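Local coordinates for protein 3-dehydroquinate dehydratase (Aquifex aeolicus, PDB 2YSW) that belongs to the type I dehydroquinases and catalyses the cis-dehydration of 3-dehydroquinate to 3-dehydroshikimate through a Schiff-base intermediate, the third step towards chorismate, at residues Lys20-Asp25 with Ile204-Met209; Thr37-Val42 with Arg73-Glu78; Glu79-Ser84 with Asn102-Ala107; Ile113-Phe118 with Pro141-Lys146; Ala154-Ile159 with Lys167-Met172. All coordinates share one frame; numbering follows the deposited sequence.

In the fold
Five contacts sample a (beta/alpha)8 barrel from its centre outward. Contact 4 is the innermost, a buried strand pair of five backbone hydrogen bonds that carries the two active-site residues; contact 5, also buried, packs helix 150-160 onto the next strand, 168-172, and the two touch through strand 140-146. Contacts 2 and 3 share helix 73-80 and touch where Leu80 packs on Val42 and Leu39; both are partly buried, mostly apolar joints between neighbouring outer helices and their ends, with one bridging water in contact 2. Contact 1 is a joint between early and late parts of the chain, apolar inside and ionic outside. Contacts 1 and 5 both reach the second subunit.

Contact 1: Lys20-Asp25 with Ile204-Met209; sequences KEKGAD and IPLEEM
Leu206 drives its two methyl groups against Lys22 and Ala24, where the chain turns out of helix 12-21, and the apolar part of this joint is built around them. CD2 of Leu206 touches CB of Lys22 at 3.6 Å and CB of Ala24 at 3.7 Å, while CD1 of Leu206 lies 3.9 Å from that same Ala24 CB. With CG trans to the backbone nitrogen (chi1 170°), the leucine reaches straight out from the first turn of helix 206-216. Leu206 also packs on Ile3 and Val5 of strand 2-7, the latter also touched by Ala24. Cutting Leu206 back to an alanine would remove both CD methyls and is likely to open a gap between the helix, the turn and that strand, with Lys22 CB and Ala24 CB losing the methyls they touch.

The ionic part is looser. Lys22 and Glu207 meet obliquely, with NZ of Lys22 3.5 Å from OE1 of Glu207, a salt bridge whose hydrogen bond is weak. The stronger partner of the lysine is Glu196, so its ammonium group is shared between two carboxylates.

Backbone features place both sides. Gly23, with positive phi, ends helix 12-21 in a Schellman motif, and Pro205 sits at the N-cap of helix 206-216. The contact thus brings the last helix of the barrel against the end of the first, where the ring of helices closes. Its chemistry implies division of labour: close apolar contacts seat the turn, whereas the charges at the exposed edge probably add a softer, long-range attraction.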
# COMPACT_ATOMS: atom_id res chain seq x y z
N LYS A 20 17.65 17.45 2.69
CA LYS A 20 17.18 18.01 3.96
C LYS A 20 15.95 18.92 3.81
O LYS A 20 15.02 18.85 4.62
CB LYS A 20 18.30 18.79 4.64
CG LYS A 20 17.81 19.70 5.76
CD LYS A 20 18.74 20.88 5.92
CE LYS A 20 18.12 21.96 6.80
NZ LYS A 20 18.98 23.18 6.80
N GLU A 21 15.96 19.77 2.80
CA GLU A 21 14.87 20.71 2.59
C GLU A 21 13.59 20.06 2.09
O GLU A 21 12.50 20.58 2.31
CB GLU A 21 15.29 21.80 1.61
CG GLU A 21 16.56 22.52 1.99
CD GLU A 21 16.86 23.68 1.06
OE1 GLU A 21 16.72 23.51 -0.17
OE2 GLU A 21 17.25 24.75 1.57
N LYS A 22 13.72 18.93 1.42
CA LYS A 22 12.55 18.24 0.89
C LYS A 22 11.93 17.27 1.88
O LYS A 22 10.90 16.65 1.58
CB LYS A 22 12.91 17.52 -0.40
CG LYS A 22 13.30 18.47 -1.51
CD LYS A 22 13.95 17.73 -2.66
CE LYS A 22 14.33 18.67 -3.78
NZ LYS A 22 13.56 18.38 -5.02
N GLY A 23 12.55 17.12 3.05
CA GLY A 23 11.99 16.25 4.07
C GLY A 23 12.61 14.88 4.32
O GLY A 23 12.02 14.06 5.01
N ALA A 24 13.79 14.61 3.77
CA ALA A 24 14.42 13.32 4.00
C ALA A 24 14.87 13.21 5.46
O ALA A 24 15.29 14.20 6.06
CB ALA A 24 15.62 13.13 3.07
N ASP A 25 14.76 12.02 6.04
CA ASP A 25 15.18 11.81 7.42
C ASP A 25 16.57 11.18 7.45
O ASP A 25 17.31 11.33 8.42
CB ASP A 25 14.22 10.85 8.13
CG ASP A 25 12.78 11.32 8.09
OD1 ASP A 25 12.45 12.33 8.75
OD2 ASP A 25 11.97 10.67 7.39
N ILE A 204 10.45 6.10 -6.22
CA ILE A 204 9.60 7.24 -5.92
C ILE A 204 10.46 8.43 -5.48
O ILE A 204 11.27 8.30 -4.56
CB ILE A 204 8.62 6.91 -4.77
CG1 ILE A 204 7.75 5.71 -5.14
CG2 ILE A 204 7.75 8.13 -4.46
CD1 ILE A 204 6.87 5.23 -4.00
N PRO A 205 10.30 9.59 -6.14
CA PRO A 205 11.06 10.80 -5.80
C PRO A 205 10.81 11.23 -4.36
O PRO A 205 9.68 11.19 -3.88
CB PRO A 205 10.53 11.83 -6.80
CG PRO A 205 10.20 11.00 -7.99
CD PRO A 205 9.52 9.79 -7.38
N LEU A 206 11.88 11.64 -3.68
CA LEU A 206 11.78 12.09 -2.29
C LEU A 206 10.60 13.01 -1.99
O LEU A 206 9.86 12.79 -1.04
CB LEU A 206 13.08 12.77 -1.84
CG LEU A 206 13.00 13.50 -0.49
CD1 LEU A 206 12.70 12.49 0.63
CD2 LEU A 206 14.30 14.23 -0.21
N GLU A 207 10.44 14.06 -2.79
CA GLU A 207 9.37 15.02 -2.59
C GLU A 207 7.98 14.36 -2.64
O GLU A 207 7.10 14.67 -1.83
CB GLU A 207 9.51 16.15 -3.62
CG GLU A 207 8.71 17.39 -3.35
CD GLU A 207 9.14 18.56 -4.21
OE1 GLU A 207 10.07 18.36 -5.02
OE2 GLU A 207 8.55 19.65 -4.07
N GLU A 208 7.81 13.43 -3.57
CA GLU A 208 6.55 12.70 -3.70
C GLU A 208 6.29 11.82 -2.46
O GLU A 208 5.19 11.83 -1.93
CB GLU A 208 6.54 11.86 -4.99
CG GLU A 208 5.88 12.56 -6.17
CD GLU A 208 6.27 11.98 -7.52
OE1 GLU A 208 6.18 10.74 -7.71
OE2 GLU A 208 6.67 12.78 -8.39
N MET A 209 7.30 11.09 -1.98
CA MET A 209 7.11 10.22 -0.80
C MET A 209 6.81 10.98 0.48
O MET A 209 6.13 10.48 1.39
CB MET A 209 8.34 9.36 -0.55
CG MET A 209 8.17 8.37 0.58
SD MET A 209 7.00 7.06 0.18
CE MET A 209 8.10 6.08 -0.78

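Contact 2: Thr37-Val42 with Arg73-Glu78; sequences TSLNYV and REELFE
Thr37 opens the contact with its backbone, its carbonyl oxygen facing the fork of Leu76. Thr37 O lies 3.3 Å from CD2 of Leu76 and equally near its CD1, while CB of Thr37 packs on that CD1 at 4.0 Å. The hydroxyl of the threonine is engaged by Asn72. Ser38 follows as the N-cap of helix 39-51, its carbonyl receiving the amide of Val42. At Leu39 the two backbones come nearest, its alpha carbon against that of Leu76, and the residue takes part in two ways. Its CD1 meets CD2 of Leu76 at 4.2 Å, and its amide nitrogen, at the start of the helix, gives a 2.8 Å hydrogen bond to a water, which in turn donates to OE2 of Glu75 over 3.0 Å. That carboxylate oxygen also accepts a bond from Asn72 ND2, which helps fix the bridge. One turn on, Val42 lays its CG2 4.1 Å from CD2 of Leu76, the two side chains crossing at about a right angle. Leu76 serves all three neighbours because its CG stands trans to the carbonyl carbon (chi1 -65°), turning the isopropyl end toward helix 39-51. Side-by-side packing of successive outer helices, here 39-51 and 73-80 at their first turns, belongs to the (beta/alpha)8 barrel.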
# COMPACT_ATOMS: atom_id res chain seq x y z
N THR A 37 37.20 6.16 -1.39
CA THR A 37 36.68 5.42 -0.24
C THR A 37 37.63 5.46 0.96
O THR A 37 37.53 4.65 1.88
CB THR A 37 36.40 3.92 -0.60
OG1 THR A 37 37.63 3.24 -0.84
CG2 THR A 37 35.52 3.83 -1.85
N SER A 38 38.55 6.42 0.96
CA SER A 38 39.48 6.53 2.07
C SER A 38 38.72 6.82 3.36
O SER A 38 37.64 7.43 3.35
CB SER A 38 40.51 7.63 1.81
OG SER A 38 39.95 8.91 2.04
N LEU A 39 39.28 6.36 4.47
CA LEU A 39 38.66 6.54 5.77
C LEU A 39 38.15 7.96 6.07
O LEU A 39 36.97 8.16 6.36
CB LEU A 39 39.66 6.11 6.85
CG LEU A 39 39.14 6.12 8.29
CD1 LEU A 39 37.94 5.20 8.41
CD2 LEU A 39 40.26 5.68 9.22
N ASN A 40 39.04 8.95 5.99
CA ASN A 40 38.63 10.32 6.30
C ASN A 40 37.67 10.96 5.31
O ASN A 40 36.90 11.85 5.68
CB ASN A 40 39.87 11.18 6.51
CG ASN A 40 40.58 10.85 7.82
OD1 ASN A 40 40.14 11.26 8.89
ND2 ASN A 40 41.65 10.07 7.73
N TYR A 41 37.71 10.52 4.06
CA TYR A 41 36.81 11.06 3.05
C TYR A 41 35.38 10.62 3.42
O TYR A 41 34.45 11.43 3.45
CB TYR A 41 37.20 10.51 1.68
CG TYR A 41 36.43 11.07 0.50
CD1 TYR A 41 36.82 12.27 -0.09
CD2 TYR A 41 35.36 10.37 -0.07
CE1 TYR A 41 36.16 12.76 -1.23
CE2 TYR A 41 34.70 10.84 -1.20
CZ TYR A 41 35.10 12.04 -1.77
OH TYR A 41 34.47 12.50 -2.91
N VAL A 42 35.21 9.33 3.73
CA VAL A 42 33.88 8.81 4.08
C VAL A 42 33.41 9.39 5.42
O VAL A 42 32.24 9.76 5.57
CB VAL A 42 33.89 7.25 4.15
CG1 VAL A 42 32.51 6.73 4.57
CG2 VAL A 42 34.27 6.67 2.78
N ARG A 73 36.87 -1.95 2.54
CA ARG A 73 35.54 -1.98 3.14
C ARG A 73 35.53 -2.46 4.58
O ARG A 73 34.75 -1.97 5.39
CB ARG A 73 34.56 -2.81 2.28
CG ARG A 73 34.67 -4.31 2.41
CD ARG A 73 33.88 -4.99 1.29
NE ARG A 73 32.43 -4.74 1.33
CZ ARG A 73 31.54 -5.56 1.89
NH1 ARG A 73 31.94 -6.68 2.47
NH2 ARG A 73 30.25 -5.28 1.83
N GLU A 74 36.40 -3.41 4.92
CA GLU A 74 36.43 -3.92 6.29
C GLU A 74 36.87 -2.81 7.25
O GLU A 74 36.32 -2.67 8.33
CB GLU A 74 37.37 -5.11 6.41
CG GLU A 74 37.41 -5.67 7.83
CD GLU A 74 38.38 -6.83 7.99
OE1 GLU A 74 39.04 -7.20 7.00
OE2 GLU A 74 38.48 -7.36 9.12
N GLU A 75 37.88 -2.05 6.83
CA GLU A 75 38.40 -0.95 7.64
C GLU A 75 37.29 0.09 7.82
O GLU A 75 37.02 0.54 8.92
CB GLU A 75 39.62 -0.31 6.96
CG GLU A 75 39.61 1.23 6.95
CD GLU A 75 40.93 1.85 6.48
OE1 GLU A 75 41.85 1.96 7.32
OE2 GLU A 75 41.06 2.21 5.28
N LEU A 76 36.65 0.46 6.72
CA LEU A 76 35.58 1.44 6.77
C LEU A 76 34.45 0.99 7.71
O LEU A 76 34.03 1.75 8.58
CB LEU A 76 35.04 1.69 5.36
CG LEU A 76 36.02 2.33 4.37
CD1 LEU A 76 35.44 2.33 2.95
CD2 LEU A 76 36.33 3.75 4.80
N PHE A 77 33.98 -0.24 7.56
CA PHE A 77 32.91 -0.73 8.43
C PHE A 77 33.32 -0.68 9.91
O PHE A 77 32.65 -0.06 10.73
CB PHE A 77 32.52 -2.18 8.08
CG PHE A 77 31.58 -2.29 6.90
CD1 PHE A 77 30.40 -1.55 6.84
CD2 PHE A 77 31.85 -3.19 5.86
CE1 PHE A 77 29.50 -1.70 5.78
CE2 PHE A 77 30.96 -3.35 4.80
CZ PHE A 77 29.78 -2.61 4.76
N GLU A 78 34.43 -1.31 10.24
CA GLU A 78 34.89 -1.35 11.62
C GLU A 78 35.17 0.01 12.25
O GLU A 78 34.82 0.24 13.41
CB GLU A 78 36.14 -2.23 11.73
CG GLU A 78 35.84 -3.71 11.49
CD GLU A 78 37.10 -4.55 11.32
OE1 GLU A 78 38.21 -4.02 11.53
OE2 GLU A 78 36.97 -5.75 10.98
O HOH W 1 41.68 4.95 4.20

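Contact 3: Glu79-Ser84 with Asn102-Ala107; sequences ELSPLS and NITKEA
Pro82 and Ala107 make the closest approach, CB to CB at 3.6 Å, and bring their alpha carbons within 5.3 Å of each other. The other end of the proline ring is met by Ile103, whose CG2 lies 3.8 Å from CD of Pro82. A third touch comes one residue earlier and one later, where CB of Ser81 rests 3.7 Å from CG2 of Thr104. The closest touches are all between carbons, and no hydrogen bond passes between the segments. In the (beta/alpha)8 barrel this joins the trailing ends of neighbouring outer helices, 73-80 and 94-107, with strand 86-90 running between them in sequence. The polar ends of Ser81 and Thr104 are used locally. Thr104 holds its OG1 between the backbone nitrogen and the carbonyl carbon (chi1 56°), where it bonds to the oxygens of Leu100 and Tyr101 in the preceding turn, and this turns CG2 toward the serine. Ser81 OG is bonded to the carbonyl of Phe77 and to the hydroxyl of Thr87 in strand 86-90. Proline and serine themselves sit in a short 3-10 segment, marked by the 2.9 Å bond from Leu83 N to Leu80 O. Beyond it, Ser84 OG reaches Thr56 and the carbonyl of Tyr86.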
# COMPACT_ATOMS: atom_id res chain seq x y z
N GLU A 79 35.76 0.93 11.49
CA GLU A 79 36.09 2.25 12.03
C GLU A 79 35.02 3.34 11.95
O GLU A 79 35.02 4.26 12.76
CB GLU A 79 37.36 2.78 11.37
CG GLU A 79 38.56 1.87 11.48
CD GLU A 79 39.78 2.64 11.94
OE1 GLU A 79 39.62 3.54 12.79
OE2 GLU A 79 40.89 2.33 11.45
N LEU A 80 34.12 3.26 10.98
CA LEU A 80 33.11 4.30 10.84
C LEU A 80 31.71 3.90 11.31
O LEU A 80 30.82 4.75 11.42
CB LEU A 80 33.06 4.78 9.39
CG LEU A 80 34.38 5.35 8.87
CD1 LEU A 80 34.21 5.79 7.43
CD2 LEU A 80 34.83 6.53 9.74
N SER A 81 31.52 2.61 11.58
CA SER A 81 30.23 2.12 12.06
C SER A 81 29.81 2.84 13.34
O SER A 81 28.64 3.18 13.51
CB SER A 81 30.30 0.62 12.35
OG SER A 81 29.95 -0.10 11.19
N PRO A 82 30.76 3.05 14.27
CA PRO A 82 30.38 3.74 15.50
C PRO A 82 30.03 5.20 15.27
O PRO A 82 29.47 5.85 16.15
CB PRO A 82 31.61 3.57 16.40
CG PRO A 82 32.74 3.45 15.43
CD PRO A 82 32.16 2.59 14.33
N LEU A 83 30.33 5.72 14.09
CA LEU A 83 30.04 7.12 13.79
C LEU A 83 28.79 7.29 12.91
O LEU A 83 28.44 8.42 12.54
CB LEU A 83 31.26 7.76 13.12
CG LEU A 83 32.57 7.62 13.91
CD1 LEU A 83 33.74 8.17 13.11
CD2 LEU A 83 32.45 8.35 15.23
N SER A 84 28.14 6.19 12.56
CA SER A 84 26.94 6.24 11.73
C SER A 84 25.74 5.70 12.51
O SER A 84 25.87 4.76 13.30
CB SER A 84 27.16 5.42 10.45
OG SER A 84 26.05 5.50 9.57
N ASN A 102 29.18 -6.21 17.59
CA ASN A 102 29.85 -5.81 18.82
C ASN A 102 30.25 -4.34 18.81
O ASN A 102 30.03 -3.62 19.78
CB ASN A 102 31.09 -6.68 19.07
CG ASN A 102 30.73 -8.12 19.37
OD1 ASN A 102 29.71 -8.40 19.99
ND2 ASN A 102 31.59 -9.05 18.94
N ILE A 103 30.81 -3.89 17.69
CA ILE A 103 31.25 -2.51 17.55
C ILE A 103 30.11 -1.50 17.59
O ILE A 103 30.20 -0.48 18.28
CB ILE A 103 32.04 -2.33 16.23
CG1 ILE A 103 33.35 -3.10 16.32
CG2 ILE A 103 32.28 -0.84 15.94
CD1 ILE A 103 34.16 -3.10 15.04
N THR A 104 29.03 -1.76 16.86
CA THR A 104 27.91 -0.84 16.85
C THR A 104 27.16 -0.85 18.18
O THR A 104 26.73 0.20 18.66
CB THR A 104 26.92 -1.16 15.71
OG1 THR A 104 26.48 -2.51 15.82
CG2 THR A 104 27.59 -0.96 14.35
N LYS A 105 27.02 -2.03 18.77
CA LYS A 105 26.33 -2.15 20.05
C LYS A 105 27.05 -1.31 21.10
O LYS A 105 26.43 -0.51 21.80
CB LYS A 105 26.28 -3.61 20.51
CG LYS A 105 25.46 -3.78 21.79
CD LYS A 105 25.51 -5.20 22.32
CE LYS A 105 24.58 -5.35 23.52
NZ LYS A 105 24.53 -6.76 24.02
N GLU A 106 28.37 -1.50 21.21
CA GLU A 106 29.14 -0.74 22.18
C GLU A 106 29.01 0.76 21.93
O GLU A 106 29.07 1.56 22.86
CB GLU A 106 30.63 -1.11 22.13
CG GLU A 106 31.48 -0.30 23.12
CD GLU A 106 32.97 -0.30 22.80
OE1 GLU A 106 33.39 -1.03 21.87
OE2 GLU A 106 33.73 0.44 23.47
N ALA A 107 28.82 1.15 20.67
CA ALA A 107 28.68 2.57 20.34
C ALA A 107 27.24 3.08 20.40
O ALA A 107 26.98 4.26 20.18
CB ALA A 107 29.27 2.84 18.97

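Contact 4: Ile113-Phe118 with Pro141-Lys146; sequences ISYHNF and PKIAVK
Asn117 and Lys146 share one of five backbone hydrogen bonds joining these parallel strands, Lys146 N to Asn117 O at 2.8 Å; Ala144 N meets Tyr115 O at 3.0 Å. The strands are neighbours in the barrel and the two strands of the beta-alpha-beta unit 110-117, 124-136, 140-146. A side-chain bond within the first strand follows, Asn117 ND2 giving to Tyr115 OH at 3.1 Å in the amide plane; the other end of that amide, OD1, takes the amides of Glu119 and Leu120. On the same face, the tyrosine ring turns its edge to Val145, with CE2 of Tyr115 3.7 Å from CG1 of the valine. Replacing Tyr115 by an alanine would take the ring edge away from Val145 CG1 and is likely to leave Asn117 ND2 without the phenol oxygen it bonds.

On the face of Ser114, His116 and Ala144, the fully extended Lys142 chain runs past CB of Ser114, its CD 3.8 Å from that atom. His116 CD2 packs 3.7 Å from Ala144 CB, while ND1 of His116 is bonded to Glu65. Register and the extended lysine chain together bring NZ of Lys142 to 4.0 Å from NE2 of His116, a proximity without a hydrogen bond that sets the Schiff-base lysine beside the residue that donates and accepts protons.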
# COMPACT_ATOMS: atom_id res chain seq x y z
N ILE A 113 21.01 -5.63 8.49
CA ILE A 113 21.58 -6.81 7.84
C ILE A 113 20.69 -7.13 6.64
O ILE A 113 19.54 -7.56 6.78
CB ILE A 113 21.67 -7.97 8.85
CG1 ILE A 113 22.49 -7.49 10.06
CG2 ILE A 113 22.34 -9.17 8.21
CD1 ILE A 113 22.74 -8.54 11.14
N SER A 114 21.26 -6.90 5.46
CA SER A 114 20.52 -7.03 4.22
C SER A 114 20.74 -8.21 3.28
O SER A 114 21.78 -8.88 3.28
CB SER A 114 20.69 -5.74 3.41
OG SER A 114 22.07 -5.49 3.18
N TYR A 115 19.72 -8.41 2.45
CA TYR A 115 19.67 -9.45 1.45
C TYR A 115 19.06 -8.83 0.20
O TYR A 115 17.98 -8.24 0.27
CB TYR A 115 18.79 -10.62 1.92
CG TYR A 115 18.49 -11.62 0.82
CD1 TYR A 115 19.37 -12.67 0.54
CD2 TYR A 115 17.34 -11.50 0.04
CE1 TYR A 115 19.11 -13.58 -0.49
CE2 TYR A 115 17.06 -12.40 -0.99
CZ TYR A 115 17.95 -13.43 -1.25
OH TYR A 115 17.68 -14.31 -2.27
N HIS A 116 19.75 -8.94 -0.93
CA HIS A 116 19.25 -8.41 -2.20
C HIS A 116 19.10 -9.53 -3.22
O HIS A 116 19.88 -10.48 -3.25
CB HIS A 116 20.22 -7.37 -2.78
CG HIS A 116 20.29 -6.10 -2.00
ND1 HIS A 116 20.94 -6.00 -0.79
CD2 HIS A 116 19.75 -4.88 -2.24
CE1 HIS A 116 20.80 -4.78 -0.32
NE2 HIS A 116 20.08 -4.08 -1.17
N ASN A 117 18.07 -9.43 -4.05
CA ASN A 117 17.87 -10.39 -5.12
C ASN A 117 17.25 -9.59 -6.27
O ASN A 117 16.08 -9.19 -6.20
CB ASN A 117 16.95 -11.54 -4.72
CG ASN A 117 17.00 -12.68 -5.73
OD1 ASN A 117 16.95 -12.45 -6.93
ND2 ASN A 117 17.11 -13.91 -5.24
N PHE A 118 18.05 -9.35 -7.29
CA PHE A 118 17.62 -8.56 -8.44
C PHE A 118 16.89 -9.37 -9.51
O PHE A 118 16.49 -8.81 -10.53
CB PHE A 118 18.83 -7.86 -9.05
CG PHE A 118 19.50 -6.89 -8.11
CD1 PHE A 118 19.07 -5.56 -8.04
CD2 PHE A 118 20.54 -7.30 -7.29
CE1 PHE A 118 19.68 -4.66 -7.16
CE2 PHE A 118 21.15 -6.41 -6.40
CZ PHE A 118 20.72 -5.09 -6.34
N PRO A 141 16.71 -6.67 10.04
CA PRO A 141 16.77 -7.38 8.76
C PRO A 141 16.18 -6.57 7.61
O PRO A 141 15.16 -5.89 7.77
CB PRO A 141 15.99 -8.67 9.04
CG PRO A 141 15.00 -8.25 10.10
CD PRO A 141 15.82 -7.35 10.99
N LYS A 142 16.86 -6.62 6.47
CA LYS A 142 16.42 -5.90 5.29
C LYS A 142 16.33 -6.84 4.09
O LYS A 142 17.29 -7.54 3.76
CB LYS A 142 17.39 -4.77 4.94
CG LYS A 142 17.02 -4.05 3.65
CD LYS A 142 18.03 -2.99 3.26
CE LYS A 142 17.63 -2.30 1.96
NZ LYS A 142 18.69 -1.36 1.47
N ILE A 143 15.17 -6.83 3.44
CA ILE A 143 14.95 -7.65 2.27
C ILE A 143 14.53 -6.74 1.12
O ILE A 143 13.51 -6.05 1.20
CB ILE A 143 13.85 -8.72 2.51
CG1 ILE A 143 14.29 -9.69 3.60
CG2 ILE A 143 13.60 -9.51 1.23
CD1 ILE A 143 13.29 -10.80 3.89
N ALA A 144 15.34 -6.73 0.07
CA ALA A 144 15.07 -5.93 -1.12
C ALA A 144 15.15 -6.94 -2.25
O ALA A 144 16.23 -7.42 -2.60
CB ALA A 144 16.14 -4.83 -1.29
N VAL A 145 13.99 -7.28 -2.80
CA VAL A 145 13.93 -8.27 -3.85
C VAL A 145 13.01 -7.84 -5.00
O VAL A 145 12.00 -7.17 -4.78
CB VAL A 145 13.45 -9.63 -3.29
CG1 VAL A 145 14.44 -10.15 -2.26
CG2 VAL A 145 12.07 -9.47 -2.66
N LYS A 146 13.39 -8.25 -6.20
CA LYS A 146 12.65 -7.93 -7.43
C LYS A 146 11.29 -8.61 -7.50
O LYS A 146 11.19 -9.83 -7.38
CB LYS A 146 13.50 -8.35 -8.65
CG LYS A 146 12.77 -8.36 -10.00
CD LYS A 146 12.49 -6.96 -10.53
CE LYS A 146 11.82 -7.02 -11.90
NZ LYS A 146 12.69 -7.66 -12.94
O HOH W 2 15.83 -9.12 -13.07

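Contact 5: Ala154-Ile159 with Lys167-Met172; sequences ARLLCI and KILISM
Leu156 reaches Ser171 because its CG is trans to the backbone nitrogen (chi1 173°), which sends the isopropyl end from helix 150-160 straight at the strand. Leu169 of the strand and Leu157 of the helix both carry CG beside their own nitrogen, and with chi1 of -62° the end of Leu157 swings nearer than its first bond would suggest. CD2 of Leu156 ends 3.4 Å from OG of Ser171 and 3.9 Å from the carbonyl oxygen of Ile170, a methyl laid against polar atoms. Its other methyl, CD1, meets CD2 of Leu169 at 4.2 Å. Leu157 comes obliquely to the same residue, CD2 to CD1 of Leu169 at 4.1 Å, and Leu169 is thus touched by both helix leucines. Here helix and following strand run nearly antiparallel, at 169° with axes 9.0 Å apart, as the helix and second strand of a beta-alpha-beta unit do in this barrel. Leu156 also packs on Ile143 of strand 140-146, so it covers two strands at once, and Phe186 backs Leu157. Ile170 points away from the helix, its side chain near those of Lys142 and Arg180, the latter a substrate-binding residue. From the helix's outer side, Cys158 makes a disulfide with Cys158 of the second subunit.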
# COMPACT_ATOMS: atom_id res chain seq x y z
N ALA A 154 2.58 -8.80 -2.53
CA ALA A 154 1.69 -9.25 -1.46
C ALA A 154 2.35 -10.37 -0.66
O ALA A 154 2.26 -10.41 0.57
CB ALA A 154 0.36 -9.76 -2.04
N ARG A 155 3.01 -11.28 -1.36
CA ARG A 155 3.66 -12.40 -0.70
C ARG A 155 4.78 -11.95 0.25
O ARG A 155 4.82 -12.36 1.42
CB ARG A 155 4.19 -13.40 -1.75
CG ARG A 155 4.72 -14.71 -1.16
CD ARG A 155 4.76 -15.84 -2.19
NE ARG A 155 5.67 -15.57 -3.31
CZ ARG A 155 7.00 -15.67 -3.23
NH1 ARG A 155 7.58 -16.04 -2.10
NH2 ARG A 155 7.74 -15.41 -4.30
N LEU A 156 5.68 -11.09 -0.24
CA LEU A 156 6.77 -10.61 0.60
C LEU A 156 6.24 -9.92 1.85
O LEU A 156 6.64 -10.25 2.97
CB LEU A 156 7.66 -9.62 -0.17
CG LEU A 156 8.74 -8.93 0.68
CD1 LEU A 156 9.80 -9.97 1.11
CD2 LEU A 156 9.38 -7.79 -0.12
N LEU A 157 5.33 -8.98 1.67
CA LEU A 157 4.78 -8.25 2.81
C LEU A 157 4.10 -9.16 3.84
O LEU A 157 4.35 -9.03 5.04
CB LEU A 157 3.80 -7.18 2.33
CG LEU A 157 4.41 -6.08 1.45
CD1 LEU A 157 3.30 -5.22 0.86
CD2 LEU A 157 5.38 -5.24 2.27
N CYS A 158 3.27 -10.09 3.38
CA CYS A 158 2.56 -10.99 4.29
C CYS A 158 3.41 -12.07 4.96
O CYS A 158 3.28 -12.32 6.16
CB CYS A 158 1.37 -11.61 3.57
SG CYS A 158 0.13 -10.33 3.19
N ILE A 159 4.28 -12.71 4.19
CA ILE A 159 5.13 -13.74 4.77
C ILE A 159 6.07 -13.16 5.83
O ILE A 159 6.40 -13.83 6.81
CB ILE A 159 5.97 -14.45 3.69
CG1 ILE A 159 5.04 -15.23 2.74
CG2 ILE A 159 6.98 -15.37 4.33
CD1 ILE A 159 4.12 -16.21 3.44
N LYS A 167 11.72 -4.27 10.72
CA LYS A 167 12.41 -4.73 9.52
C LYS A 167 12.32 -3.70 8.41
O LYS A 167 11.65 -2.67 8.56
CB LYS A 167 11.83 -6.07 9.03
CG LYS A 167 10.31 -6.06 8.86
CD LYS A 167 9.79 -7.40 8.33
CE LYS A 167 10.00 -8.53 9.32
NZ LYS A 167 9.11 -8.37 10.51
N ILE A 168 12.97 -4.00 7.29
CA ILE A 168 12.96 -3.15 6.12
C ILE A 168 12.63 -4.05 4.93
O ILE A 168 13.38 -4.99 4.62
CB ILE A 168 14.34 -2.48 5.91
CG1 ILE A 168 14.69 -1.62 7.13
CG2 ILE A 168 14.32 -1.63 4.66
CD1 ILE A 168 16.13 -1.09 7.15
N LEU A 169 11.50 -3.77 4.28
CA LEU A 169 11.02 -4.56 3.14
C LEU A 169 10.90 -3.75 1.87
O LEU A 169 10.23 -2.72 1.85
CB LEU A 169 9.65 -5.17 3.47
CG LEU A 169 9.58 -6.08 4.70
CD1 LEU A 169 8.13 -6.33 5.09
CD2 LEU A 169 10.29 -7.39 4.41
N ILE A 170 11.54 -4.22 0.80
CA ILE A 170 11.48 -3.55 -0.48
C ILE A 170 11.26 -4.53 -1.63
O ILE A 170 12.04 -5.47 -1.83
CB ILE A 170 12.80 -2.79 -0.82
CG1 ILE A 170 13.16 -1.78 0.28
CG2 ILE A 170 12.64 -2.08 -2.16
CD1 ILE A 170 12.15 -0.67 0.48
N SER A 171 10.18 -4.33 -2.38
CA SER A 171 9.93 -5.13 -3.57
C SER A 171 10.41 -4.19 -4.67
O SER A 171 9.81 -3.14 -4.90
CB SER A 171 8.43 -5.43 -3.77
OG SER A 171 7.93 -6.27 -2.75
N MET A 172 11.51 -4.55 -5.33
CA MET A 172 12.07 -3.71 -6.38
C MET A 172 11.32 -3.86 -7.71
O MET A 172 10.58 -4.83 -7.92
CB MET A 172 13.57 -4.02 -6.57
CG MET A 172 14.46 -3.79 -5.33
SD MET A 172 16.27 -4.00 -5.62
CE MET A 172 16.34 -5.75 -5.84